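PDB 3ISP: HTH-type transcriptional regulator LysG from Mycobacterium tuberculosis, which probably activates expression of the exporter LysE and represses its own gene, acting as a homodimeric DNA-binding transcription factor of the LysR family. Local coordinates for residues M163-A169 against G236-E242. Residues are numbered along the deposited sequence; the frame is centred on the assembly and turned at random.
Sequences MRYLPVA and GWGMFPE
Leu166 and Val168 pair with Phe240 and Gly238 through four backbone hydrogen bonds, an antiparallel ladder that sets the short strand 238-241 beside the C-terminal part of the long strand 155-169. In the regulatory domain, of the periplasmic-binding-protein type usual in LysR regulators, 238-241 is an outermost strand of the chain's mixed sheet. The ladder ends where helix 242-251 begins: Pro241 is the N-cap residue of that helix, and Glu242 N, an amide of the first turn, donates to Arg164 O (2.9 Å, 160° at the hydrogen).

Tyr165, Pro167, Met239 and Pro241 share one face of the sheet; helix 201-210 packs on the first three. Met239 CB lies 4.1 Å from Tyr165 CB; CG stands anti to the carbonyl carbon, and bends at chi2 (-76°) and chi3 (-26°) bring the thioether back over 165-167. SD reaches Pro167 CB at 3.9 Å, and the methyl CE settles over the 165-167 backbone, 3.7 Å from Tyr165 CB and also against Pro167 CG. The Tyr165 ring puts CE1 3.7 Å from Pro241 CD, while its hydroxyl is hydrogen-bonded to Asp104. Beyond it, the Met163 side chain lies alongside Pro241, SD 3.9 Å from Pro241 CB.

On the other face, Val168 meets Phe240 at roughly a right angle, its CG2 branch directed at the CD2 side of the ring; Phe254 meets the Phe240 ring edge-to-face, and helix 224-232 packs on it through Phe227 and Ala231. Leu166 extends CD1 to Glu242 CG (3.6 Å), crossing the aliphatic part of the glutamate. Arg164 and Glu242 run side by side with opposite charges, yet Arg164 NE forms a salt bridge with Asp263 OD1, and Arg164 NH1 stays 4.7 Å from Glu242 OE1, not in contact.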
loop_
_atom_site.group_PDB
_atom_site.type_symbol
_atom_site.label_atom_id
_atom_site.label_comp_id
_atom_site.label_asym_id
_atom_site.label_seq_id
_atom_site.Cartn_x
_atom_site.Cartn_y
_atom_site.Cartn_z
ATOM N N MET A 163 17.076 -24.469 5.461
ATOM C CA MET A 163 16.714 -25.075 4.171
ATOM C C MET A 163 17.758 -24.636 3.150
ATOM O O MET A 163 18.100 -23.459 3.090
ATOM C CB MET A 163 15.297 -24.628 3.749
ATOM C CG MET A 163 14.866 -25.004 2.326
ATOM S SD MET A 163 13.083 -24.856 2.034
ATOM C CE MET A 163 12.789 -23.288 2.810
ATOM N N ARG A 164 18.303 -25.568 2.380
ATOM C CA ARG A 164 19.270 -25.174 1.356
ATOM C C ARG A 164 18.625 -24.941 -0.010
ATOM O O ARG A 164 17.767 -25.714 -0.443
ATOM C CB ARG A 164 20.405 -26.185 1.217
ATOM C CG ARG A 164 21.374 -25.801 0.120
ATOM C CD ARG A 164 22.735 -26.431 0.312
ATOM N NE ARG A 164 23.314 -26.084 1.598
ATOM C CZ ARG A 164 24.203 -26.832 2.238
ATOM N NH1 ARG A 164 24.612 -27.970 1.710
ATOM N NH2 ARG A 164 24.670 -26.445 3.416
ATOM N N TYR A 165 19.051 -23.877 -0.683
ATOM C CA TYR A 165 18.539 -23.534 -2.008
ATOM C C TYR A 165 19.622 -23.623 -3.086
ATOM O O TYR A 165 20.629 -22.915 -3.012
ATOM C CB TYR A 165 17.957 -22.121 -1.995
ATOM C CG TYR A 165 16.609 -22.016 -1.330
ATOM C CD1 TYR A 165 15.446 -22.156 -2.064
ATOM C CD2 TYR A 165 16.501 -21.758 0.031
ATOM C CE1 TYR A 165 14.216 -22.057 -1.470
ATOM C CE2 TYR A 165 15.269 -21.663 0.635
ATOM C CZ TYR A 165 14.129 -21.815 -0.118
ATOM O OH TYR A 165 12.889 -21.727 0.474
ATOM N N LEU A 166 19.403 -24.480 -4.088
ATOM C CA LEU A 166 20.336 -24.655 -5.212
ATOM C C LEU A 166 19.866 -23.855 -6.407
ATOM O O LEU A 166 18.697 -23.922 -6.761
ATOM C CB LEU A 166 20.413 -26.126 -5.606
ATOM C CG LEU A 166 20.690 -27.022 -4.403
ATOM C CD1 LEU A 166 20.699 -28.501 -4.754
ATOM C CD2 LEU A 166 22.012 -26.602 -3.797
ATOM N N PRO A 167 20.773 -23.101 -7.042
ATOM C CA PRO A 167 20.431 -22.356 -8.262
ATOM C C PRO A 167 20.387 -23.316 -9.445
ATOM O O PRO A 167 21.436 -23.841 -9.814
ATOM C CB PRO A 167 21.612 -21.398 -8.446
ATOM C CG PRO A 167 22.571 -21.695 -7.306
ATOM C CD PRO A 167 22.205 -23.030 -6.743
ATOM N N VAL A 168 19.213 -23.553 -10.024
ATOM C CA VAL A 168 19.110 -24.595 -11.033
ATOM C C VAL A 168 18.393 -24.184 -12.321
ATOM O O VAL A 168 17.867 -23.072 -12.435
ATOM C CB VAL A 168 18.472 -25.880 -10.464
ATOM C CG1 VAL A 168 19.438 -26.592 -9.568
ATOM C CG2 VAL A 168 17.198 -25.551 -9.727
ATOM N N ALA A 169 18.412 -25.102 -13.289
ATOM C CA ALA A 169 17.795 -24.923 -14.597
ATOM C C ALA A 169 17.910 -26.230 -15.357
ATOM O O ALA A 169 18.629 -27.135 -14.940
ATOM C CB ALA A 169 18.476 -23.809 -15.375
ATOM N N GLY A 236 13.972 -20.193 -17.428
ATOM C CA GLY A 236 15.004 -19.478 -16.698
ATOM C C GLY A 236 15.594 -20.297 -15.573
ATOM O O GLY A 236 15.135 -21.406 -15.317
ATOM N N TRP A 237 16.617 -19.760 -14.910
ATOM C CA TRP A 237 17.172 -20.400 -13.709
ATOM C C TRP A 237 16.513 -19.796 -12.466
ATOM O O TRP A 237 16.045 -18.651 -12.497
ATOM C CB TRP A 237 18.707 -20.251 -13.629
ATOM C CG TRP A 237 19.169 -18.831 -13.384
ATOM C CD1 TRP A 237 19.387 -17.871 -14.322
ATOM C CD2 TRP A 237 19.443 -18.220 -12.122
ATOM N NE1 TRP A 237 19.784 -16.697 -13.725
ATOM C CE2 TRP A 237 19.826 -16.890 -12.373
ATOM C CE3 TRP A 237 19.394 -18.666 -10.799
ATOM C CZ2 TRP A 237 20.167 -16.006 -11.350
ATOM C CZ3 TRP A 237 19.735 -17.781 -9.791
ATOM C CH2 TRP A 237 20.110 -16.467 -10.074
ATOM N N GLY A 238 16.479 -20.572 -11.384
ATOM C CA GLY A 238 15.872 -20.142 -10.137
ATOM C C GLY A 238 16.324 -20.947 -8.929
ATOM O O GLY A 238 16.878 -22.034 -9.071
ATOM N N MET A 239 16.087 -20.417 -7.733
ATOM C CA MET A 239 16.484 -21.109 -6.513
ATOM C C MET A 239 15.424 -22.116 -6.039
ATOM O O MET A 239 14.255 -21.771 -5.827
ATOM C CB MET A 239 16.797 -20.097 -5.415
ATOM C CG MET A 239 17.632 -18.917 -5.864
ATOM S SD MET A 239 19.371 -19.290 -6.089
ATOM C CE MET A 239 19.627 -20.675 -5.006
ATOM N N PHE A 240 15.851 -23.357 -5.850
ATOM C CA PHE A 240 14.956 -24.446 -5.482
ATOM C C PHE A 240 15.357 -25.114 -4.178
ATOM O O PHE A 240 16.523 -25.437 -3.967
ATOM C CB PHE A 240 14.970 -25.518 -6.573
ATOM C CG PHE A 240 14.033 -25.247 -7.718
ATOM C CD1 PHE A 240 12.869 -25.977 -7.860
ATOM C CD2 PHE A 240 14.325 -24.281 -8.658
ATOM C CE1 PHE A 240 12.002 -25.741 -8.921
ATOM C CE2 PHE A 240 13.466 -24.050 -9.722
ATOM C CZ PHE A 240 12.301 -24.782 -9.852
ATOM N N PRO A 241 14.382 -25.353 -3.300
ATOM C CA PRO A 241 14.709 -26.154 -2.123
ATOM C C PRO A 241 15.380 -27.419 -2.610
ATOM O O PRO A 241 14.849 -28.062 -3.503
ATOM C CB PRO A 241 13.339 -26.485 -1.532
ATOM C CG PRO A 241 12.476 -25.371 -1.971
ATOM C CD PRO A 241 12.959 -24.991 -3.350
ATOM N N GLU A 242 16.531 -27.762 -2.050
ATOM C CA GLU A 242 17.237 -28.951 -2.489
ATOM C C GLU A 242 16.382 -30.206 -2.498
ATOM O O GLU A 242 16.501 -31.004 -3.411
ATOM C CB GLU A 242 18.506 -29.190 -1.680
ATOM C CG GLU A 242 19.250 -30.423 -2.117
ATOM C CD GLU A 242 20.358 -30.795 -1.167
ATOM O OE1 GLU A 242 21.201 -29.921 -0.887
ATOM O OE2 GLU A 242 20.383 -31.959 -0.708
#